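Local coordinates for protein TlmII (PDB 4HVM) that takes part in tallysomycin biosynthesis and is probably a condensation-domain protein of nonribosomal peptide synthesis that may bind phosphopantetheine, at residues R14-S17 and F18-G22; G22-R25 and W26-A30; L145-R148 and S149-M152; R352-A355 and R356-V359. One frame throughout, in Å; residues are numbered along the deposited sequence.

Overall arrangement
The four contacts are local and follow the chain in order. Contact 1 leads from strand 13-15 into helix 18-27. Contact 2 covers the rest of that helix and the residues after it; they share Gly22, their centres about 12 Å apart. Contact 3 opens helix 147-161, beside strands 36-44 and 133-141 of the five-stranded sheet. Its centre is about 17 and about 20 Å from those of contacts 1 and 2. Contact 4 leads into strand 359-361 of the six-stranded sheet, its centre about 26 Å from that of contact 3. Contacts 1 to 3 belong to the part of the chain related to condensation domains. Contact 3 holds the end of what looks like a degenerate HHxxxDG motif, its glycine replaced by Ala147.

Contact 1 (R14-S17 and F18-G22); sequences RRAS and FLQRG
Ser17 and Gln20 meet at the N-terminus of helix 18-27, with Ser17 as the N-cap. The chain passes here from strand 13-15 straight into the helix. Hydrogen bonds dominate. Ser17 N gives a nearly straight bond to Gln20 OE1, 2.9 Å long with an N-H...O angle of 165°. It reaches a lone pair in the plane of the amide. This is one half of a capping box. Gln20 can reach back because its CG stands anti to its carbonyl carbon (chi1 -72°) and the chain beyond is extended. Ser17 OG adds a weak second bond to Gln20 OE1 at 3.3 Å. The amide is fixed at its other end too, since Gln20 NE2 bonds to Met143 O. Behind the cap, Arg21 N donates to Ser17 O at 2.9 Å and starts the regular helix pattern.

Charged groups form the second set. The Arg21 chain bends at chi3, and its guanidinium turns toward the strand end. Arg21 NE bonds to Ala16 O at 3.2 Å, from well above the carbonyl plane, and NH2 adds a weak bond. Arg15 NH1 comes within 4.2 Å of Arg21 NE, two like charges, but Arg15 is poorly ordered. Arg15 NH1 bonds to Leu76 O, and its guanidinium meets Trp77 in a cation-pi contact.

Phe18 packs against His180 and Pro181. The Ala16 methyl, CB, lies 3.6 Å from Gln20 OE1, the oxygen that caps Ser17 N.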
loop_
_atom_site.group_PDB
_atom_site.type_symbol
_atom_site.label_atom_id
_atom_site.label_comp_id
_atom_site.label_asym_id
_atom_site.label_seq_id
_atom_site.Cartn_x
_atom_site.Cartn_y
_atom_site.Cartn_z
ATOM N N ARG A 14 22.031 9.523 8.457
ATOM C CA ARG A 14 21.876 8.084 8.621
ATOM C C ARG A 14 21.700 7.405 7.264
ATOM O O ARG A 14 21.103 7.970 6.348
ATOM C CB ARG A 14 20.689 7.777 9.536
ATOM C CG ARG A 14 20.602 6.327 9.985
ATOM C CD ARG A 14 19.490 6.123 11.001
ATOM N NE ARG A 14 19.526 4.784 11.581
ATOM C CZ ARG A 14 20.249 4.449 12.646
ATOM N NH1 ARG A 14 20.222 3.206 13.107
ATOM N NH2 ARG A 14 21.002 5.358 13.250
ATOM N N ARG A 15 22.232 6.195 7.136
ATOM C CA ARG A 15 22.102 5.436 5.901
ATOM C C ARG A 15 20.651 5.011 5.704
ATOM O O ARG A 15 19.936 4.747 6.668
ATOM C CB ARG A 15 23.011 4.208 5.938
ATOM C CG ARG A 15 23.270 3.570 4.582
ATOM C CD ARG A 15 24.097 4.486 3.693
ATOM N NE ARG A 15 24.703 3.767 2.575
ATOM C CZ ARG A 15 24.126 3.597 1.390
ATOM N NH1 ARG A 15 22.917 4.096 1.157
ATOM N NH2 ARG A 15 24.758 2.928 0.435
ATOM N N ALA A 16 20.219 4.952 4.449
ATOM C CA ALA A 16 18.850 4.562 4.131
ATOM C C ALA A 16 18.683 3.052 4.222
ATOM O O ALA A 16 19.622 2.300 3.962
ATOM C CB ALA A 16 18.465 5.053 2.750
ATOM N N SER A 17 17.480 2.613 4.579
ATOM C CA SER A 17 17.186 1.188 4.709
ATOM C C SER A 17 17.064 0.505 3.347
ATOM O O SER A 17 17.073 1.164 2.309
ATOM C CB SER A 17 15.913 0.967 5.531
ATOM O OG SER A 17 14.767 1.449 4.851
ATOM N N PHE A 18 16.936 -0.818 3.359
ATOM C CA PHE A 18 16.910 -1.597 2.122
ATOM C C PHE A 18 15.628 -1.410 1.303
ATOM O O PHE A 18 15.643 -1.533 0.076
ATOM C CB PHE A 18 17.152 -3.078 2.423
ATOM C CG PHE A 18 15.962 -3.789 3.000
ATOM C CD1 PHE A 18 15.572 -3.586 4.315
ATOM C CD2 PHE A 18 15.242 -4.677 2.222
ATOM C CE1 PHE A 18 14.471 -4.258 4.836
ATOM C CE2 PHE A 18 14.149 -5.348 2.734
ATOM C CZ PHE A 18 13.761 -5.139 4.041
ATOM N N LEU A 19 14.525 -1.115 1.982
ATOM C CA LEU A 19 13.262 -0.846 1.300
ATOM C C LEU A 19 13.250 0.566 0.730
ATOM O O LEU A 19 12.617 0.827 -0.293
ATOM C CB LEU A 19 12.078 -1.041 2.250
ATOM C CG LEU A 19 11.770 -2.493 2.634
ATOM C CD1 LEU A 19 10.633 -2.560 3.640
ATOM C CD2 LEU A 19 11.462 -3.338 1.401
ATOM N N GLN A 20 13.950 1.474 1.403
ATOM C CA GLN A 20 14.107 2.840 0.915
ATOM C C GLN A 20 15.032 2.868 -0.296
ATOM O O GLN A 20 14.745 3.533 -1.289
ATOM C CB GLN A 20 14.653 3.749 2.017
ATOM C CG GLN A 20 13.652 4.052 3.112
ATOM C CD GLN A 20 14.253 4.868 4.230
ATOM O OE1 GLN A 20 15.401 4.654 4.620
ATOM N NE2 GLN A 20 13.483 5.813 4.753
ATOM N N ARG A 21 16.142 2.142 -0.202
ATOM C CA ARG A 21 17.069 2.000 -1.320
ATOM C C ARG A 21 16.375 1.378 -2.530
ATOM O O ARG A 21 16.556 1.828 -3.662
ATOM C CB ARG A 21 18.271 1.141 -0.912
ATOM C CG ARG A 21 19.508 1.938 -0.511
ATOM C CD ARG A 21 20.659 1.032 -0.071
ATOM N NE ARG A 21 20.552 0.652 1.338
ATOM C CZ ARG A 21 20.368 -0.591 1.776
ATOM N NH1 ARG A 21 20.276 -1.597 0.918
ATOM N NH2 ARG A 21 20.284 -0.828 3.079
ATOM N N GLY A 22 15.577 0.346 -2.278
ATOM C CA GLY A 22 14.870 -0.356 -3.334
ATOM C C GLY A 22 13.855 0.499 -4.067
ATOM O O GLY A 22 13.846 0.539 -5.296
#

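Contact 2 (G22-R25 and W26-A30); sequences GAWR and WLREA
Ala23 O accepts two backbone bonds, from Leu27 N and Trp26 N, in the later part of helix 18-27. The turn therefore mixes an i to i+4 bond with an i to i+3 bond. Leu27 N to Ala23 O is 2.9 Å and runs nearly along the C=O axis. Trp26 N to Ala23 O is 3.3 Å and comes from above the carbonyl plane. Arg28 N continues to Trp24 O at 3.3 Å, in a bent bond.

The side chains of Trp24 and Arg28 then pack one turn apart. Trp24 CG points anti to its backbone N (chi1 -176°), and this brings the indole round toward Arg28. Arg28 CB sits over the six-membered ring of Trp24, 4.0 Å from its centroid and 12° off the normal, a CH-pi contact. Arg28 CG lies by Trp24 CZ2, and Arg28 CD reaches Trp24 NE1. The guanidinium itself is steeply turned from the ring, by 64°. Asp72 of strand 68-72 touches both side chains.

On another side of the helix, Trp26 lays one ring face over Ala23 O and also packs on Gln142. Ala23 CB meets Leu27 CD1 at 4.0 Å.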
loop_
_atom_site.group_PDB
_atom_site.type_symbol
_atom_site.label_atom_id
_atom_site.label_comp_id
_atom_site.label_asym_id
_atom_site.label_seq_id
_atom_site.Cartn_x
_atom_site.Cartn_y
_atom_site.Cartn_z
ATOM N N GLY A 22 15.577 0.346 -2.278
ATOM C CA GLY A 22 14.870 -0.356 -3.334
ATOM C C GLY A 22 13.855 0.499 -4.067
ATOM O O GLY A 22 13.846 0.539 -5.296
ATOM N N ALA A 23 12.996 1.182 -3.316
ATOM C CA ALA A 23 11.976 2.041 -3.908
ATOM C C ALA A 23 12.600 3.208 -4.666
ATOM O O ALA A 23 12.067 3.661 -5.679
ATOM C CB ALA A 23 11.035 2.553 -2.836
ATOM N N TRP A 24 13.736 3.688 -4.170
ATOM C CA TRP A 24 14.424 4.822 -4.776
ATOM C C TRP A 24 14.946 4.490 -6.170
ATOM O O TRP A 24 15.182 5.387 -6.978
ATOM C CB TRP A 24 15.569 5.295 -3.875
ATOM C CG TRP A 24 16.281 6.520 -4.369
ATOM C CD1 TRP A 24 17.599 6.620 -4.713
ATOM C CD2 TRP A 24 15.714 7.819 -4.571
ATOM N NE1 TRP A 24 17.888 7.902 -5.115
ATOM C CE2 TRP A 24 16.747 8.658 -5.039
ATOM C CE3 TRP A 24 14.433 8.356 -4.403
ATOM C CZ2 TRP A 24 16.537 10.003 -5.341
ATOM C CZ3 TRP A 24 14.227 9.690 -4.704
ATOM C CH2 TRP A 24 15.273 10.499 -5.168
ATOM N N ARG A 25 15.117 3.201 -6.450
ATOM C CA ARG A 25 15.611 2.768 -7.753
ATOM C C ARG A 25 14.644 3.104 -8.886
ATOM O O ARG A 25 15.072 3.429 -9.994
ATOM C CB ARG A 25 15.929 1.270 -7.751
ATOM C CG ARG A 25 17.186 0.909 -6.977
ATOM C CD ARG A 25 17.554 -0.561 -7.145
ATOM N NE ARG A 25 18.840 -0.877 -6.522
ATOM C CZ ARG A 25 18.986 -1.354 -5.288
ATOM N NH1 ARG A 25 17.923 -1.588 -4.531
ATOM N NH2 ARG A 25 20.198 -1.603 -4.809
ATOM N N TRP A 26 13.346 3.036 -8.604
ATOM C CA TRP A 26 12.334 3.336 -9.613
ATOM C C TRP A 26 11.675 4.700 -9.398
ATOM O O TRP A 26 11.218 5.327 -10.351
ATOM C CB TRP A 26 11.272 2.231 -9.669
ATOM C CG TRP A 26 10.331 2.214 -8.498
ATOM C CD1 TRP A 26 10.545 1.630 -7.282
ATOM C CD2 TRP A 26 9.026 2.799 -8.437
ATOM N NE1 TRP A 26 9.456 1.822 -6.465
ATOM C CE2 TRP A 26 8.509 2.536 -7.151
ATOM C CE3 TRP A 26 8.244 3.522 -9.343
ATOM C CZ2 TRP A 26 7.244 2.972 -6.751
ATOM C CZ3 TRP A 26 6.992 3.953 -8.943
ATOM C CH2 TRP A 26 6.503 3.676 -7.661
ATOM N N LEU A 27 11.636 5.155 -8.149
ATOM C CA LEU A 27 10.996 6.426 -7.812
ATOM C C LEU A 27 11.796 7.642 -8.258
ATOM O O LEU A 27 11.244 8.733 -8.406
ATOM C CB LEU A 27 10.737 6.519 -6.310
ATOM C CG LEU A 27 9.474 5.823 -5.815
ATOM C CD1 LEU A 27 9.353 5.916 -4.303
ATOM C CD2 LEU A 27 8.259 6.427 -6.490
ATOM N N ARG A 28 13.096 7.456 -8.459
ATOM C CA ARG A 28 13.985 8.561 -8.801
ATOM C C ARG A 28 13.675 9.165 -10.173
ATOM O O ARG A 28 13.791 10.378 -10.369
ATOM C CB ARG A 28 15.446 8.107 -8.736
ATOM C CG ARG A 28 16.459 9.212 -8.968
ATOM C CD ARG A 28 17.873 8.697 -8.755
ATOM N NE ARG A 28 18.083 7.418 -9.424
ATOM C CZ ARG A 28 18.373 7.288 -10.715
ATOM N NH1 ARG A 28 18.488 8.364 -11.482
ATOM N NH2 ARG A 28 18.545 6.082 -11.239
ATOM N N GLU A 29 13.273 8.319 -11.116
ATOM C CA GLU A 29 12.986 8.775 -12.473
ATOM C C GLU A 29 11.490 8.883 -12.757
ATOM O O GLU A 29 11.083 9.327 -13.830
ATOM C CB GLU A 29 13.663 7.865 -13.500
ATOM C CG GLU A 29 15.160 8.102 -13.645
ATOM C CD GLU A 29 15.847 7.027 -14.466
ATOM O OE1 GLU A 29 16.723 7.377 -15.285
ATOM O OE2 GLU A 29 15.515 5.835 -14.285
ATOM N N ALA A 30 10.677 8.472 -11.791
ATOM C CA ALA A 30 9.232 8.603 -11.899
ATOM C C ALA A 30 8.824 9.990 -11.419
ATOM O O ALA A 30 9.573 10.629 -10.678
ATOM C CB ALA A 30 8.547 7.530 -11.071
#

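Contact 3 (L145-R148 and S149-M152); sequences LDAR and SRYM
The Arg150 guanidinium lays one face over Asp146 O and the backbone of Ala147, with Ala147 CA 3.2 Å from Arg150 NH1. Ala147 N lies on the same face. CG stands anti to the carbonyl carbon, and this chi1 of -59° sets the extended chain back along helix 147-161, over its first turn. A sulfate ion lies about 4 Å from the Arg150 side chain, and Arg39 comes close by. The Tyr151 ring meets Ala147 O obliquely, with Tyr151 CD2 at 3.9 Å. Its OH bonds instead to Glu391.

Asp146 is the N-cap. Asp146 OD1 accepts a capping bond from Ser149 N at 3.0 Å, and Ser149 OG lies 2.7 Å from the same oxygen. Asp146 O receives Arg150 N at 3.3 Å, and Arg148 O receives Met152 N at 3.1 Å. Leu145 packs against Ser149, with Leu145 CD2 3.9 Å from Ser149 CB. The aliphatic part of Arg148 meets CG of selenomethionine Met152.

Asp146 holds the Asp position of what is probably a degenerate HHxxxDG motif, with Ala147 in place of the glycine and Gln142 in place of the second histidine. In condensation domains this aspartate is mainly structural and pairs with an arginine. Asp146 OD2 does pair with Arg284. OD1 is held by the helix start, and OD2 by Arg284, Leu296 N and Thr297 OG1 near the start of strand 297-305. The carboxylate probably ties these two parts together and keeps its rotation fixed.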
loop_
_atom_site.group_PDB
_atom_site.type_symbol
_atom_site.label_atom_id
_atom_site.label_comp_id
_atom_site.label_asym_id
_atom_site.label_seq_id
_atom_site.Cartn_x
_atom_site.Cartn_y
_atom_site.Cartn_z
ATOM N N LEU A 145 6.505 6.590 5.077
ATOM C CA LEU A 145 5.354 5.931 5.680
ATOM C C LEU A 145 4.716 4.930 4.723
ATOM O O LEU A 145 4.368 5.280 3.595
ATOM C CB LEU A 145 4.313 6.972 6.094
ATOM C CG LEU A 145 4.798 8.118 6.983
ATOM C CD1 LEU A 145 3.655 9.068 7.301
ATOM C CD2 LEU A 145 5.419 7.581 8.258
ATOM N N ASP A 146 4.565 3.688 5.172
ATOM C CA ASP A 146 3.819 2.695 4.411
ATOM C C ASP A 146 2.334 2.775 4.765
ATOM O O ASP A 146 1.912 3.689 5.477
ATOM C CB ASP A 146 4.374 1.282 4.634
ATOM C CG ASP A 146 4.479 0.908 6.104
ATOM O OD1 ASP A 146 3.877 1.591 6.958
ATOM O OD2 ASP A 146 5.170 -0.091 6.404
ATOM N N ALA A 147 1.551 1.820 4.274
ATOM C CA ALA A 147 0.103 1.822 4.477
ATOM C C ALA A 147 -0.308 1.907 5.946
ATOM O O ALA A 147 -1.181 2.696 6.312
ATOM C CB ALA A 147 -0.520 0.591 3.820
ATOM N N ARG A 148 0.331 1.092 6.780
ATOM C CA ARG A 148 0.005 1.032 8.199
ATOM C C ARG A 148 0.473 2.274 8.950
ATOM O O ARG A 148 -0.228 2.773 9.832
ATOM C CB ARG A 148 0.607 -0.227 8.830
ATOM C CG ARG A 148 0.298 -0.400 10.311
ATOM C CD ARG A 148 0.826 -1.727 10.831
ATOM N NE ARG A 148 0.538 -1.925 12.249
ATOM C CZ ARG A 148 0.832 -3.032 12.923
ATOM N NH1 ARG A 148 1.422 -4.049 12.308
ATOM N NH2 ARG A 148 0.533 -3.126 14.211
ATOM N N SER A 149 1.655 2.773 8.597
ATOM C CA SER A 149 2.253 3.909 9.298
ATOM C C SER A 149 1.443 5.195 9.153
ATOM O O SER A 149 1.469 6.051 10.039
ATOM C CB SER A 149 3.691 4.140 8.825
ATOM O OG SER A 149 4.522 3.040 9.171
ATOM N N ARG A 150 0.725 5.328 8.041
ATOM C CA ARG A 150 -0.093 6.513 7.807
ATOM C C ARG A 150 -1.178 6.645 8.868
ATOM O O ARG A 150 -1.419 7.731 9.389
ATOM C CB ARG A 150 -0.719 6.487 6.412
ATOM C CG ARG A 150 0.282 6.425 5.273
ATOM C CD ARG A 150 -0.406 6.631 3.930
ATOM N NE ARG A 150 0.293 5.947 2.847
ATOM C CZ ARG A 150 -0.106 4.801 2.305
ATOM N NH1 ARG A 150 -1.215 4.211 2.731
ATOM N NH2 ARG A 150 0.600 4.251 1.327
ATOM N N TYR A 151 -1.826 5.533 9.192
ATOM C CA TYR A 151 -2.870 5.541 10.208
ATOM C C TYR A 151 -2.294 5.562 11.623
ATOM O O TYR A 151 -2.949 6.018 12.562
ATOM C CB TYR A 151 -3.805 4.349 10.021
ATOM C CG TYR A 151 -4.761 4.515 8.866
ATOM C CD1 TYR A 151 -5.733 5.502 8.892
ATOM C CD2 TYR A 151 -4.702 3.683 7.757
ATOM C CE1 TYR A 151 -6.614 5.663 7.846
ATOM C CE2 TYR A 151 -5.584 3.835 6.703
ATOM C CZ TYR A 151 -6.539 4.827 6.754
ATOM O OH TYR A 151 -7.419 4.985 5.711
HETATM N N MSE A 152 -1.070 5.062 11.774
HETATM C CA MSE A 152 -0.368 5.149 13.050
HETATM C C MSE A 152 -0.139 6.615 13.389
HETATM O O MSE A 152 -0.422 7.064 14.503
HETATM C CB MSE A 152 0.973 4.411 12.993
HETATM C CG MSE A 152 0.855 2.907 12.806
HETATM SE SE MSE A 152 2.562 1.983 13.000
HETATM C CE MSE A 152 2.772 2.220 14.919
#

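Contact 4 (R352-A355 and R356-V359); sequences RVAA and RWDV
Trp357 folds its indole back over Ala354, because CG stands between the backbone N and the carbonyl carbon (chi1 49°) and chi2 of 81° turns the ring broadside. The loop carries a type I beta turn from Arg352 to Ala355 and leads into strand 359-361. Ala354 CA lies over the five-membered ring of Trp357, 3.9 Å from its centroid and 26° off the normal, a CH-pi contact. Ala354 CB joins in, 3.7 Å from Trp357 CD1. Val353 O approaches the six-membered part on the same side.

The backbone is bound as well. Trp357 N bonds to Ala354 O at 3.0 Å, from far above the carbonyl plane. Water 1 gives a proton to Val353 O at 2.7 Å and takes one from Arg356 N at 2.8 Å, bridging the two residues across the turn. This water also sits above the indole face.

Outside partners fix the polar ends. Trp357 NE1 bonds to Tyr335 OH of helix 335-344, and Asp358 OD1 forms a salt bridge with Arg205. The Arg356 chain bends at chi2 and chi3 away from the turn, and its NH2 bonds to Leu202 O.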
loop_
_atom_site.group_PDB
_atom_site.type_symbol
_atom_site.label_atom_id
_atom_site.label_comp_id
_atom_site.label_asym_id
_atom_site.label_seq_id
_atom_site.Cartn_x
_atom_site.Cartn_y
_atom_site.Cartn_z
ATOM N N ARG A 352 9.108 -2.221 -17.866
ATOM C CA ARG A 352 8.114 -3.290 -17.776
ATOM C C ARG A 352 8.607 -4.445 -16.899
ATOM O O ARG A 352 8.711 -5.581 -17.362
ATOM C CB ARG A 352 7.786 -3.826 -19.169
ATOM C CG ARG A 352 7.332 -2.776 -20.163
ATOM C CD ARG A 352 5.878 -2.391 -19.948
ATOM N NE ARG A 352 5.401 -1.509 -21.010
ATOM C CZ ARG A 352 5.503 -0.184 -20.982
ATOM N NH1 ARG A 352 6.063 0.422 -19.942
ATOM N NH2 ARG A 352 5.044 0.538 -21.996
ATOM N N VAL A 353 8.898 -4.155 -15.634
ATOM C CA VAL A 353 9.491 -5.142 -14.731
ATOM C C VAL A 353 8.474 -6.118 -14.140
ATOM O O VAL A 353 8.849 -7.149 -13.579
ATOM C CB VAL A 353 10.266 -4.468 -13.582
ATOM C CG1 VAL A 353 11.446 -3.679 -14.125
ATOM C CG2 VAL A 353 9.342 -3.568 -12.772
ATOM N N ALA A 354 7.192 -5.792 -14.264
ATOM C CA ALA A 354 6.138 -6.621 -13.685
ATOM C C ALA A 354 5.330 -7.359 -14.748
ATOM O O ALA A 354 4.247 -7.868 -14.468
ATOM C CB ALA A 354 5.217 -5.775 -12.814
ATOM N N ALA A 355 5.863 -7.423 -15.964
ATOM C CA ALA A 355 5.164 -8.044 -17.086
ATOM C C ALA A 355 4.855 -9.519 -16.845
ATOM O O ALA A 355 3.871 -10.047 -17.365
ATOM C CB ALA A 355 5.965 -7.876 -18.363
ATOM N N ARG A 356 5.697 -10.178 -16.055
ATOM C CA ARG A 356 5.553 -11.609 -15.800
ATOM C C ARG A 356 4.757 -11.886 -14.527
ATOM O O ARG A 356 4.489 -13.038 -14.189
ATOM C CB ARG A 356 6.924 -12.281 -15.725
ATOM C CG ARG A 356 7.793 -12.046 -16.953
ATOM C CD ARG A 356 7.292 -12.803 -18.178
ATOM N NE ARG A 356 7.947 -14.103 -18.306
ATOM C CZ ARG A 356 9.065 -14.320 -18.994
ATOM N NH1 ARG A 356 9.663 -13.328 -19.640
ATOM N NH2 ARG A 356 9.585 -15.539 -19.039
ATOM N N TRP A 357 4.397 -10.821 -13.818
ATOM C CA TRP A 357 3.474 -10.915 -12.690
ATOM C C TRP A 357 2.546 -9.703 -12.684
ATOM O O TRP A 357 2.488 -8.950 -11.714
ATOM C CB TRP A 357 4.219 -11.060 -11.353
ATOM C CG TRP A 357 5.340 -10.077 -11.123
ATOM C CD1 TRP A 357 5.225 -8.786 -10.693
ATOM C CD2 TRP A 357 6.743 -10.321 -11.282
ATOM N NE1 TRP A 357 6.466 -8.207 -10.591
ATOM C CE2 TRP A 357 7.415 -9.128 -10.946
ATOM C CE3 TRP A 357 7.496 -11.428 -11.682
ATOM C CZ2 TRP A 357 8.804 -9.013 -10.998
ATOM C CZ3 TRP A 357 8.874 -11.312 -11.734
ATOM C CH2 TRP A 357 9.512 -10.114 -11.394
ATOM N N ASP A 358 1.808 -9.543 -13.780
ATOM C CA ASP A 358 1.049 -8.322 -14.050
ATOM C C ASP A 358 -0.310 -8.230 -13.355
ATOM O O ASP A 358 -1.187 -7.483 -13.790
ATOM C CB ASP A 358 0.874 -8.133 -15.561
ATOM C CG ASP A 358 0.125 -9.281 -16.203
ATOM O OD1 ASP A 358 0.007 -10.338 -15.549
ATOM O OD2 ASP A 358 -0.341 -9.133 -17.354
ATOM N N VAL A 359 -0.484 -8.984 -12.277
ATOM C CA VAL A 359 -1.684 -8.861 -11.460
ATOM C C VAL A 359 -1.305 -8.461 -10.042
ATOM O O VAL A 359 -0.591 -9.190 -9.352
ATOM C CB VAL A 359 -2.486 -10.172 -11.420
ATOM C CG1 VAL A 359 -3.714 -10.009 -10.540
ATOM C CG2 VAL A 359 -2.880 -10.597 -12.827
HETATM O O HOH W 1 7.711 -9.476 -14.285
#